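Local coordinates for phosphate binding protein (Planctomyces limnophilus, PDB 4JWO), which probably binds phosphate ion as the PstS-type binding protein of a system that carries phosphate across the cytoplasmic membrane, at residues 257-260 with 265-268; 152-157 with 174-179; 244-247 with 252-255; 267-272 with 277-282; 140-145 with 200-205. One frame throughout, in Å; residues are numbered along the deposited sequence.

Contact 1. Residues 257-260 with 265-268; sequences KISD and VCVE
A single antiparallel bridge joins Ile258 to Val267 where the chain leaves strand 254-259 and folds back along it, in the part of this PstS-family fold farther from the chain ends. Ile258 and Val267 form a hydrogen-bonded pair: Ile258 N reaches Val267 O at 2.9 Å, and Val267 N returns to Ile258 O at 3.0 Å in a nearly straight bond of 173°. Pairing is limited to this one bridge; at Cys266 the backbone has positive phi, and its N-H goes to a side chain instead of a carbonyl. Ser259 supplies that acceptor, its OG lying beside its own backbone N (chi1 -67°), on the same flank as the cysteine. One residue before the bridge, the aliphatic part of Lys257 also lies against Cys266 and crosses the Glu268 side chain, with CB 3.6 Å from Cys266 C and CG 4.1 Å from Glu268 CB. The opposite charges of Lys257 and Glu268 remain apart, NZ to OE1 being 4.7 Å, so any attraction is probably modest. Cys266 is further tied by a disulfide to Cys157, at the start of the neighbouring strand 157-159. Ser259 OG thus accepts from Cys266 N at 2.7 Å and also lies 3.5 Å from Cys266 SG.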
# COMPACT_ATOMS: atom_id res chain seq x y z
N LYS A 257 -11.40 12.51 -8.10
CA LYS A 257 -11.32 13.04 -6.75
C LYS A 257 -12.18 12.17 -5.84
O LYS A 257 -13.25 11.73 -6.25
CB LYS A 257 -11.81 14.49 -6.72
CG LYS A 257 -11.05 15.38 -7.69
CD LYS A 257 -11.59 16.79 -7.66
CE LYS A 257 -10.70 17.74 -8.44
NZ LYS A 257 -10.56 17.35 -9.87
N ILE A 258 -11.70 11.92 -4.62
CA ILE A 258 -12.30 10.90 -3.76
C ILE A 258 -12.93 11.47 -2.48
O ILE A 258 -12.27 12.19 -1.72
CB ILE A 258 -11.25 9.82 -3.38
CG1 ILE A 258 -10.68 9.15 -4.63
CG2 ILE A 258 -11.85 8.76 -2.45
CD1 ILE A 258 -11.69 8.31 -5.41
N SER A 259 -14.20 11.15 -2.26
CA SER A 259 -14.87 11.48 -1.01
C SER A 259 -15.07 10.22 -0.19
O SER A 259 -15.43 9.18 -0.73
CB SER A 259 -16.23 12.11 -1.28
OG SER A 259 -16.08 13.37 -1.90
N ASP A 260 -14.86 10.32 1.12
CA ASP A 260 -14.97 9.14 1.99
C ASP A 260 -16.15 9.17 2.96
O ASP A 260 -16.30 8.26 3.77
CB ASP A 260 -13.65 8.89 2.74
CG ASP A 260 -13.39 9.89 3.85
OD1 ASP A 260 -14.09 10.92 3.94
OD2 ASP A 260 -12.46 9.64 4.66
N VAL A 265 -13.56 15.31 1.27
CA VAL A 265 -14.57 15.69 0.29
C VAL A 265 -13.89 16.01 -1.04
O VAL A 265 -13.19 17.02 -1.15
CB VAL A 265 -15.39 16.91 0.76
CG1 VAL A 265 -16.51 17.22 -0.23
CG2 VAL A 265 -15.97 16.64 2.15
N CYS A 266 -14.12 15.15 -2.03
CA CYS A 266 -13.58 15.34 -3.38
C CYS A 266 -12.09 15.72 -3.38
O CYS A 266 -11.70 16.76 -3.92
CB CYS A 266 -14.42 16.34 -4.18
SG CYS A 266 -16.14 15.81 -4.42
N VAL A 267 -11.28 14.87 -2.77
CA VAL A 267 -9.85 15.11 -2.67
C VAL A 267 -9.10 14.58 -3.88
O VAL A 267 -9.19 13.39 -4.21
CB VAL A 267 -9.29 14.48 -1.38
CG1 VAL A 267 -7.81 14.81 -1.24
CG2 VAL A 267 -10.07 14.97 -0.16
N GLU A 268 -8.40 15.47 -4.57
CA GLU A 268 -7.57 15.08 -5.71
C GLU A 268 -6.29 14.45 -5.18
O GLU A 268 -5.69 15.00 -4.26
CB GLU A 268 -7.25 16.31 -6.54
CG GLU A 268 -6.39 16.06 -7.77
CD GLU A 268 -5.96 17.35 -8.44
OE1 GLU A 268 -6.40 18.43 -7.99
OE2 GLU A 268 -5.18 17.28 -9.41

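Contact 2. Residues 152-157 with 174-179; sequences NTFAEC and SKWSEV
Phe154 drives its ring edge into the face of Trp176, an edge-to-face (T-shaped) pair with planes at 84°, while the side chain of Asn152 serves both aromatic rings at once. The centroids of the phenyl ring and the indole five-membered ring are 5.0 Å apart. Phe154 CE1 does the closest touching, 3.5 Å from Trp176 CE3, and CZ of the same edge lies over CD2 and CG. The phenylalanine ring reaches this position with CG set between its own backbone N and carbonyl carbon (chi1 61°), which also brings its face over the Asn152 amide: OD1 sits 3.2 Å above the ring plane, over its centre.

That oxygen is the acceptor of an Asx turn extended to an Asx motif, in the loop that leaves strand 134-148; Trp176 comes from the loop that follows helix 160-167. Asn152 OD1 takes the N-H of Phe154, nearly in line with the C=O, and accepts from Ala155 N at 2.9 Å, so two backbone bonds fix the amide's rotation. The other end of the amide, ND2, is thereby held over the indole, 3.7 Å from Trp176 CZ2, with the amide and ring planes 84° apart. Ala155 CB approaches the six-membered ring obliquely, 3.6 Å from Trp176 CZ3.

Trp176 begins a short 3-10 turn, and Glu178 OE1 bonds back to the N-H groups of Ser174 and Lys175, just ahead of that turn. Trp183 makes a second edge-to-face pair with Phe154, while the indole NE1 of Trp176 is satisfied by Gly236 O.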
# COMPACT_ATOMS: atom_id res chain seq x y z
N ASN A 152 -14.55 12.01 -19.84
CA ASN A 152 -15.57 11.85 -18.81
C ASN A 152 -15.60 13.09 -17.92
O ASN A 152 -14.64 13.35 -17.19
CB ASN A 152 -15.23 10.60 -17.98
CG ASN A 152 -16.30 10.26 -16.94
OD1 ASN A 152 -16.99 11.13 -16.41
ND2 ASN A 152 -16.42 8.97 -16.63
N THR A 153 -16.68 13.86 -17.97
CA THR A 153 -16.77 15.06 -17.15
C THR A 153 -17.84 14.95 -16.06
O THR A 153 -18.10 15.93 -15.35
CB THR A 153 -17.06 16.31 -18.00
OG1 THR A 153 -18.25 16.08 -18.76
CG2 THR A 153 -15.89 16.60 -18.93
N PHE A 154 -18.44 13.78 -15.94
CA PHE A 154 -19.52 13.59 -14.97
C PHE A 154 -19.08 12.84 -13.72
O PHE A 154 -19.70 12.99 -12.66
CB PHE A 154 -20.73 12.89 -15.61
CG PHE A 154 -20.42 11.52 -16.15
CD1 PHE A 154 -20.49 10.40 -15.33
CD2 PHE A 154 -20.04 11.35 -17.48
CE1 PHE A 154 -20.18 9.14 -15.82
CE2 PHE A 154 -19.74 10.09 -17.98
CZ PHE A 154 -19.81 8.99 -17.14
N ALA A 155 -18.03 12.02 -13.82
CA ALA A 155 -17.56 11.24 -12.66
C ALA A 155 -16.28 11.79 -12.05
O ALA A 155 -15.46 11.03 -11.52
CB ALA A 155 -17.40 9.77 -13.03
N GLU A 156 -16.10 13.10 -12.10
CA GLU A 156 -14.85 13.72 -11.65
C GLU A 156 -14.60 13.60 -10.15
O GLU A 156 -13.45 13.64 -9.70
CB GLU A 156 -14.77 15.18 -12.11
CG GLU A 156 -14.69 15.28 -13.63
CD GLU A 156 -14.44 16.68 -14.10
OE1 GLU A 156 -14.47 17.60 -13.25
OE2 GLU A 156 -14.21 16.87 -15.32
N CYS A 157 -15.68 13.46 -9.39
CA CYS A 157 -15.60 13.19 -7.96
C CYS A 157 -16.51 12.02 -7.64
O CYS A 157 -17.66 11.99 -8.08
CB CYS A 157 -16.04 14.41 -7.14
SG CYS A 157 -15.92 14.01 -5.36
N SER A 174 -23.19 -2.36 -14.42
CA SER A 174 -22.61 -2.42 -15.75
C SER A 174 -22.65 -1.06 -16.43
O SER A 174 -21.98 -0.87 -17.43
CB SER A 174 -23.34 -3.45 -16.61
OG SER A 174 -24.69 -3.09 -16.79
N LYS A 175 -23.44 -0.14 -15.89
CA LYS A 175 -23.66 1.16 -16.52
C LYS A 175 -23.46 2.31 -15.54
O LYS A 175 -23.77 2.19 -14.36
CB LYS A 175 -25.07 1.25 -17.10
CG LYS A 175 -25.33 0.31 -18.25
CD LYS A 175 -26.79 0.36 -18.67
CE LYS A 175 -27.00 -0.44 -19.95
NZ LYS A 175 -28.40 -0.34 -20.45
N TRP A 176 -22.97 3.43 -16.04
CA TRP A 176 -22.74 4.58 -15.18
C TRP A 176 -24.03 5.07 -14.52
O TRP A 176 -24.01 5.54 -13.39
CB TRP A 176 -22.09 5.71 -15.99
CG TRP A 176 -20.66 5.46 -16.33
CD1 TRP A 176 -20.17 4.99 -17.51
CD2 TRP A 176 -19.52 5.69 -15.49
NE1 TRP A 176 -18.80 4.91 -17.47
CE2 TRP A 176 -18.37 5.34 -16.23
CE3 TRP A 176 -19.36 6.16 -14.18
CZ2 TRP A 176 -17.08 5.44 -15.71
CZ3 TRP A 176 -18.08 6.26 -13.66
CH2 TRP A 176 -16.95 5.90 -14.43
N SER A 177 -25.15 4.95 -15.24
CA SER A 177 -26.46 5.40 -14.76
C SER A 177 -26.88 4.66 -13.49
O SER A 177 -27.77 5.11 -12.76
CB SER A 177 -27.53 5.19 -15.84
OG SER A 177 -27.53 3.83 -16.25
N GLU A 178 -26.26 3.51 -13.27
CA GLU A 178 -26.58 2.67 -12.13
C GLU A 178 -25.78 3.07 -10.90
O GLU A 178 -26.08 2.62 -9.79
CB GLU A 178 -26.34 1.19 -12.48
CG GLU A 178 -27.34 0.63 -13.47
CD GLU A 178 -26.94 -0.73 -14.03
OE1 GLU A 178 -25.73 -1.02 -14.07
OE2 GLU A 178 -27.83 -1.50 -14.44
N VAL A 179 -24.76 3.91 -11.08
CA VAL A 179 -23.91 4.33 -9.97
C VAL A 179 -24.48 5.56 -9.28
O VAL A 179 -24.60 5.61 -8.06
CB VAL A 179 -22.47 4.61 -10.43
CG1 VAL A 179 -21.59 4.94 -9.22
CG2 VAL A 179 -21.92 3.41 -11.17

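Contact 3. Residues 244-247 with 252-255; sequences AYFA and KLKA. With SO4 (sulfate ion), chain D.
Tyr245 and Phe246, successive residues of helix 243-247, send their rings to different partners, and only the second packs substantially against 252-255. Tyr245 touches the other segment with its backbone, its O lying 4.2 Å from Leu253 CD1. Its ring leads away to a sulfate ion, probably from the crystallisation liquor: the hydroxyl OH donates to sulfate O3 at 2.8 Å, and that oxygen lies at the ring's edge, in its plane. Lys320 bonds to the same ion and makes a cation-pi contact with the tyrosine.

Phe246 carries the contact. With CG anti to the backbone N (chi1 164°), the ring swings toward the strand, and Ala255 offers its methyl over one face. This is a CH-pi contact, with CB 3.8 Å from the ring centroid, 22° off the normal and displaced toward the CE1-CZ rim; CZ itself is 3.5 Å from Ala255 CB. Leu253 packs at the CD1 corner of the ring, its CB 4.0 Å from Phe246 CD1, while its carbonyl O meets the ring edge 3.9 Å from CE1. Replacing Phe246 with an alanine would probably leave the Ala255 methyl without its aromatic cover and open a gap beside Leu253.

The helix and strand are consecutive elements linked by a short loop, and the phenylalanine wedges between them. Beyond these segments its side chain also rests on Thr145 and Val147 of strand 134-148, the antiparallel neighbour of strand 254-259. Leu253 reaches Val231 of helix 224-233, and Ala255 touches Pro269, so the contact lies at the junction of two helices and two paired strands.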
# COMPACT_ATOMS: atom_id res chain seq x y z
N ALA A 244 2.03 6.19 -8.99
CA ALA A 244 3.17 6.45 -9.87
C ALA A 244 2.78 6.31 -11.32
O ALA A 244 3.24 7.07 -12.17
CB ALA A 244 4.34 5.52 -9.53
N TYR A 245 1.90 5.35 -11.62
CA TYR A 245 1.48 5.14 -12.99
C TYR A 245 0.48 6.20 -13.46
O TYR A 245 0.42 6.51 -14.64
CB TYR A 245 0.94 3.71 -13.17
CG TYR A 245 2.05 2.67 -13.20
CD1 TYR A 245 2.73 2.40 -14.38
CD2 TYR A 245 2.42 1.97 -12.06
CE1 TYR A 245 3.75 1.45 -14.43
CE2 TYR A 245 3.44 1.02 -12.10
CZ TYR A 245 4.10 0.77 -13.29
OH TYR A 245 5.11 -0.17 -13.35
N PHE A 246 -0.27 6.80 -12.54
CA PHE A 246 -1.06 7.97 -12.92
C PHE A 246 -0.14 9.16 -13.20
O PHE A 246 -0.27 9.83 -14.23
CB PHE A 246 -2.09 8.37 -11.86
CG PHE A 246 -2.63 9.77 -12.07
CD1 PHE A 246 -3.52 10.04 -13.10
CD2 PHE A 246 -2.19 10.83 -11.27
CE1 PHE A 246 -3.98 11.33 -13.33
CE2 PHE A 246 -2.64 12.12 -11.50
CZ PHE A 246 -3.54 12.37 -12.52
N ALA A 247 0.78 9.42 -12.26
CA ALA A 247 1.58 10.64 -12.30
C ALA A 247 2.36 10.76 -13.60
O ALA A 247 2.47 11.84 -14.17
CB ALA A 247 2.52 10.70 -11.10
N LYS A 252 -2.78 12.19 -20.01
CA LYS A 252 -3.63 11.28 -20.79
C LYS A 252 -4.75 10.65 -19.96
O LYS A 252 -5.60 9.95 -20.49
CB LYS A 252 -2.79 10.17 -21.41
CG LYS A 252 -1.66 10.68 -22.30
CD LYS A 252 -0.82 9.54 -22.87
CE LYS A 252 -0.26 8.67 -21.77
NZ LYS A 252 -0.93 7.35 -21.72
N LEU A 253 -4.71 10.90 -18.65
CA LEU A 253 -5.66 10.32 -17.71
C LEU A 253 -6.29 11.40 -16.85
O LEU A 253 -5.71 12.47 -16.65
CB LEU A 253 -4.94 9.34 -16.78
CG LEU A 253 -4.23 8.14 -17.39
CD1 LEU A 253 -3.32 7.51 -16.34
CD2 LEU A 253 -5.25 7.12 -17.89
N LYS A 254 -7.47 11.12 -16.30
CA LYS A 254 -8.08 12.02 -15.33
C LYS A 254 -8.18 11.27 -14.00
O LYS A 254 -8.81 10.22 -13.91
CB LYS A 254 -9.47 12.46 -15.83
CG LYS A 254 -10.25 13.31 -14.84
CD LYS A 254 -11.55 13.84 -15.46
CE LYS A 254 -11.28 14.84 -16.56
NZ LYS A 254 -12.55 15.37 -17.16
N ALA A 255 -7.54 11.80 -12.96
CA ALA A 255 -7.65 11.17 -11.65
C ALA A 255 -8.97 11.60 -11.01
O ALA A 255 -9.29 12.79 -10.96
CB ALA A 255 -6.47 11.55 -10.75
S SO4 D . 7.82 0.59 -15.48
O1 SO4 D . 8.65 0.42 -16.68
O2 SO4 D . 7.74 2.01 -15.14
O3 SO4 D . 6.45 0.12 -15.74
O4 SO4 D . 8.43 -0.17 -14.40

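Contact 4. Residues 267-272 with 277-282; sequences VEPTPA and GEYTPL
Segment 267-272 runs into the short helix 271-275 and segment 277-282 follows it; they come nearest at Val267 and Tyr279, whose CA atoms are 5.8 Å apart, with Tyr279 at the centre of an inverse gamma turn. Its ring points back at the incoming chain because CG is anti to the backbone N (chi1 -178°). Pro269 lies over one face in a CH-pi contact: its CB is 3.7 Å from the ring centroid and 17° off the normal, nearest to CZ. The carbonyl of Val267 approaches differently, its O in the ring plane at the edge, 3.6 Å from Tyr279 CD1. Val267 also spreads its methyls over the second segment, CG1 lying 3.9 Å from Tyr279 CB and CG2 3.8 Å from Glu278 O.

The short helix between them is capped at its start: Thr270 is the N-cap, its OG1 accepting from Thr273 N, and Gly277 leaves the helix with positive phi. The hydroxyl of Tyr279 passes the proline and bonds to Leu144 O, which ties this turn to strand 134-148.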
# COMPACT_ATOMS: atom_id res chain seq x y z
N VAL A 267 -11.28 14.87 -2.77
CA VAL A 267 -9.85 15.11 -2.67
C VAL A 267 -9.10 14.58 -3.88
O VAL A 267 -9.19 13.39 -4.21
CB VAL A 267 -9.29 14.48 -1.38
CG1 VAL A 267 -7.81 14.81 -1.24
CG2 VAL A 267 -10.07 14.97 -0.16
N GLU A 268 -8.40 15.47 -4.57
CA GLU A 268 -7.57 15.08 -5.71
C GLU A 268 -6.29 14.45 -5.18
O GLU A 268 -5.69 15.00 -4.26
CB GLU A 268 -7.25 16.31 -6.54
CG GLU A 268 -6.39 16.06 -7.77
CD GLU A 268 -5.96 17.35 -8.44
OE1 GLU A 268 -6.40 18.43 -7.99
OE2 GLU A 268 -5.18 17.28 -9.41
N PRO A 269 -5.86 13.31 -5.74
CA PRO A 269 -4.56 12.75 -5.34
C PRO A 269 -3.42 13.58 -5.93
O PRO A 269 -3.27 13.70 -7.16
CB PRO A 269 -4.58 11.33 -5.94
CG PRO A 269 -5.47 11.48 -7.14
CD PRO A 269 -6.54 12.46 -6.74
N THR A 270 -2.63 14.20 -5.05
CA THR A 270 -1.47 14.99 -5.46
C THR A 270 -0.40 14.72 -4.41
O THR A 270 -0.71 14.15 -3.36
CB THR A 270 -1.76 16.51 -5.43
OG1 THR A 270 -1.93 16.94 -4.07
CG2 THR A 270 -2.99 16.87 -6.26
N PRO A 271 0.84 15.13 -4.68
CA PRO A 271 1.84 14.89 -3.63
C PRO A 271 1.47 15.59 -2.33
O PRO A 271 1.73 15.06 -1.25
CB PRO A 271 3.11 15.49 -4.22
CG PRO A 271 2.93 15.31 -5.70
CD PRO A 271 1.47 15.58 -5.93
N ALA A 272 0.82 16.74 -2.45
CA ALA A 272 0.44 17.51 -1.27
C ALA A 272 -0.65 16.81 -0.46
O ALA A 272 -0.54 16.69 0.76
CB ALA A 272 -0.00 18.92 -1.65
N GLY A 277 -2.03 13.55 4.30
CA GLY A 277 -3.01 12.57 4.74
C GLY A 277 -4.44 12.93 4.40
O GLY A 277 -5.37 12.27 4.84
N GLU A 278 -4.63 13.98 3.61
CA GLU A 278 -5.98 14.41 3.26
C GLU A 278 -6.63 13.39 2.31
O GLU A 278 -7.84 13.19 2.35
CB GLU A 278 -5.96 15.81 2.64
CG GLU A 278 -7.33 16.42 2.43
CD GLU A 278 -7.27 17.72 1.65
OE1 GLU A 278 -6.18 18.08 1.16
OE2 GLU A 278 -8.32 18.38 1.52
N TYR A 279 -5.81 12.77 1.47
CA TYR A 279 -6.31 11.82 0.49
C TYR A 279 -6.48 10.44 1.13
O TYR A 279 -5.58 9.58 1.09
CB TYR A 279 -5.36 11.78 -0.72
CG TYR A 279 -5.79 10.85 -1.82
CD1 TYR A 279 -6.87 11.16 -2.64
CD2 TYR A 279 -5.10 9.68 -2.08
CE1 TYR A 279 -7.26 10.31 -3.67
CE2 TYR A 279 -5.47 8.83 -3.10
CZ TYR A 279 -6.55 9.15 -3.89
OH TYR A 279 -6.94 8.30 -4.92
N THR A 280 -7.65 10.24 1.73
CA THR A 280 -7.97 9.00 2.42
C THR A 280 -9.31 8.47 1.89
O THR A 280 -10.22 9.24 1.60
CB THR A 280 -7.98 9.23 3.96
OG1 THR A 280 -8.12 7.98 4.66
CG2 THR A 280 -9.09 10.19 4.38
N PRO A 281 -9.45 7.14 1.78
CA PRO A 281 -8.56 6.06 2.23
C PRO A 281 -7.52 5.55 1.24
O PRO A 281 -6.82 4.59 1.57
CB PRO A 281 -9.55 4.93 2.51
CG PRO A 281 -10.57 5.10 1.41
CD PRO A 281 -10.71 6.61 1.23
N LEU A 282 -7.40 6.17 0.07
CA LEU A 282 -6.55 5.60 -0.98
C LEU A 282 -5.07 6.03 -0.95
O LEU A 282 -4.33 5.74 -1.88
CB LEU A 282 -7.19 5.82 -2.35
CG LEU A 282 -8.46 5.00 -2.55
CD1 LEU A 282 -9.20 5.45 -3.81
CD2 LEU A 282 -8.13 3.53 -2.65

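Contact 5. Residues 140-145 with 200-205; sequences AIDGLT and FDYFTE
Strand 140-145 and helix 200-205 cross at -71° with their axes 9.8 Å apart, the backbones coming nearest where the CA atoms of Leu144 and Phe203 are 7.6 Å from each other. Asp142 and Leu144, alternate residues on one face of the strand, both point at the helix. Tyr202 answers them with a ring extended by its first torsion, CG anti to the backbone N (chi1 -178°); it runs past both side chains, pointing the opposite way. Its CD2 is the meeting point: Leu144 CG lies 3.6 Å away, and Asp142 OD2 3.4 Å, with the carboxylate and ring planes 65° apart. Leu144 CD1 also reaches Phe203, the residue after Tyr202, 3.8 Å from its CB. At its far end the Tyr202 hydroxyl bonds to Pro281 O, while Arg284 makes a cation-pi contact with the ring. A leucine in place of Tyr202 would probably leave Pro281 O without its hydroxyl partner and open a gap beside Asp142 and Leu144. Phe203, in turn, stacks on Tyr240 and meets Trp167 edge to face. A helix packed across a central sheet strand, all four touching residues buried near the middle of the chain, fits the alpha/beta architecture of periplasmic binding proteins.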
# COMPACT_ATOMS: atom_id res chain seq x y z
N ALA A 140 7.29 4.08 4.05
CA ALA A 140 6.82 4.51 2.75
C ALA A 140 5.40 4.98 2.86
O ALA A 140 4.75 4.77 3.87
CB ALA A 140 6.91 3.36 1.75
N ILE A 141 4.92 5.63 1.81
CA ILE A 141 3.51 5.93 1.67
C ILE A 141 3.02 5.25 0.40
O ILE A 141 3.67 5.31 -0.64
CB ILE A 141 3.26 7.44 1.62
CG1 ILE A 141 3.61 8.09 2.96
CG2 ILE A 141 1.81 7.73 1.29
CD1 ILE A 141 3.50 9.62 2.95
N ASP A 142 1.87 4.58 0.49
CA ASP A 142 1.29 3.86 -0.64
C ASP A 142 0.07 4.62 -1.09
O ASP A 142 -0.88 4.78 -0.33
CB ASP A 142 0.89 2.44 -0.18
CG ASP A 142 0.35 1.57 -1.32
OD1 ASP A 142 0.13 2.08 -2.42
OD2 ASP A 142 0.13 0.36 -1.08
N GLY A 143 0.08 5.12 -2.33
CA GLY A 143 -1.06 5.82 -2.87
C GLY A 143 -1.62 5.15 -4.12
O GLY A 143 -0.86 4.71 -4.97
N LEU A 144 -2.94 5.06 -4.21
CA LEU A 144 -3.60 4.54 -5.40
C LEU A 144 -4.46 5.62 -6.02
O LEU A 144 -5.06 6.42 -5.31
CB LEU A 144 -4.54 3.39 -5.03
CG LEU A 144 -3.94 2.13 -4.44
CD1 LEU A 144 -5.03 1.07 -4.38
CD2 LEU A 144 -2.74 1.64 -5.24
N THR A 145 -4.57 5.59 -7.34
CA THR A 145 -5.47 6.49 -8.04
C THR A 145 -6.57 5.71 -8.74
O THR A 145 -6.33 4.67 -9.35
CB THR A 145 -4.75 7.31 -9.10
OG1 THR A 145 -4.08 6.43 -10.01
CG2 THR A 145 -3.73 8.23 -8.45
N PHE A 200 -4.32 -4.75 -5.68
CA PHE A 200 -5.63 -5.37 -5.50
C PHE A 200 -6.02 -5.44 -4.03
O PHE A 200 -7.13 -5.05 -3.65
CB PHE A 200 -5.62 -6.79 -6.08
CG PHE A 200 -6.92 -7.53 -5.95
CD1 PHE A 200 -7.88 -7.46 -6.95
CD2 PHE A 200 -7.17 -8.32 -4.84
CE1 PHE A 200 -9.07 -8.17 -6.84
CE2 PHE A 200 -8.37 -9.03 -4.72
CZ PHE A 200 -9.32 -8.94 -5.73
N ASP A 201 -5.11 -5.96 -3.21
CA ASP A 201 -5.36 -6.10 -1.77
C ASP A 201 -5.70 -4.76 -1.13
O ASP A 201 -6.63 -4.68 -0.32
CB ASP A 201 -4.16 -6.74 -1.07
CG ASP A 201 -4.05 -8.23 -1.34
OD1 ASP A 201 -4.99 -8.80 -1.94
OD2 ASP A 201 -3.02 -8.83 -0.95
N TYR A 202 -4.97 -3.71 -1.49
CA TYR A 202 -5.23 -2.39 -0.90
C TYR A 202 -6.58 -1.84 -1.36
O TYR A 202 -7.43 -1.49 -0.53
CB TYR A 202 -4.08 -1.44 -1.27
CG TYR A 202 -4.15 -0.03 -0.69
CD1 TYR A 202 -5.12 0.33 0.24
CD2 TYR A 202 -3.23 0.94 -1.09
CE1 TYR A 202 -5.18 1.62 0.76
CE2 TYR A 202 -3.29 2.23 -0.58
CZ TYR A 202 -4.25 2.56 0.34
OH TYR A 202 -4.31 3.84 0.86
N PHE A 203 -6.79 -1.78 -2.67
CA PHE A 203 -8.02 -1.21 -3.20
C PHE A 203 -9.24 -1.94 -2.67
O PHE A 203 -10.19 -1.32 -2.17
CB PHE A 203 -8.01 -1.28 -4.73
CG PHE A 203 -9.17 -0.59 -5.37
CD1 PHE A 203 -9.16 0.79 -5.53
CD2 PHE A 203 -10.26 -1.32 -5.80
CE1 PHE A 203 -10.24 1.44 -6.12
CE2 PHE A 203 -11.34 -0.68 -6.39
CZ PHE A 203 -11.32 0.71 -6.55
N THR A 204 -9.23 -3.26 -2.74
CA THR A 204 -10.39 -4.01 -2.26
C THR A 204 -10.60 -3.87 -0.76
O THR A 204 -11.74 -3.78 -0.31
CB THR A 204 -10.34 -5.51 -2.66
OG1 THR A 204 -9.20 -6.13 -2.05
CG2 THR A 204 -10.26 -5.64 -4.17
N GLU A 205 -9.52 -3.83 0.02
CA GLU A 205 -9.64 -3.67 1.47
C GLU A 205 -10.40 -2.39 1.82
O GLU A 205 -11.34 -2.41 2.62
CB GLU A 205 -8.26 -3.62 2.14
CG GLU A 205 -8.27 -3.32 3.64
CD GLU A 205 -6.86 -3.10 4.21
OE1 GLU A 205 -5.88 -3.57 3.58
OE2 GLU A 205 -6.74 -2.46 5.27

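Overall arrangement
Contact 5, its centre about 4 Å from the centre of the chain, joins helix 198-208 to the long strand 134-148, and the other four spread outward through one part of the fold. Contacts 1 and 3 share strand 254-259, the antiparallel neighbour of that strand. Contact 4 follows directly, sharing Val267 and Glu268 with contact 1, their centres about 8 Å apart. Contact 2, about 22 Å from contact 5 between centres, lies in sequence between its two segments; contacts 3, 1 and 4 come later. The Cys157-Cys266 disulfide and the Glu156-Lys254 salt bridge tie contact 2 to contacts 1 and 3, so loops distant in sequence are fastened to one sheet.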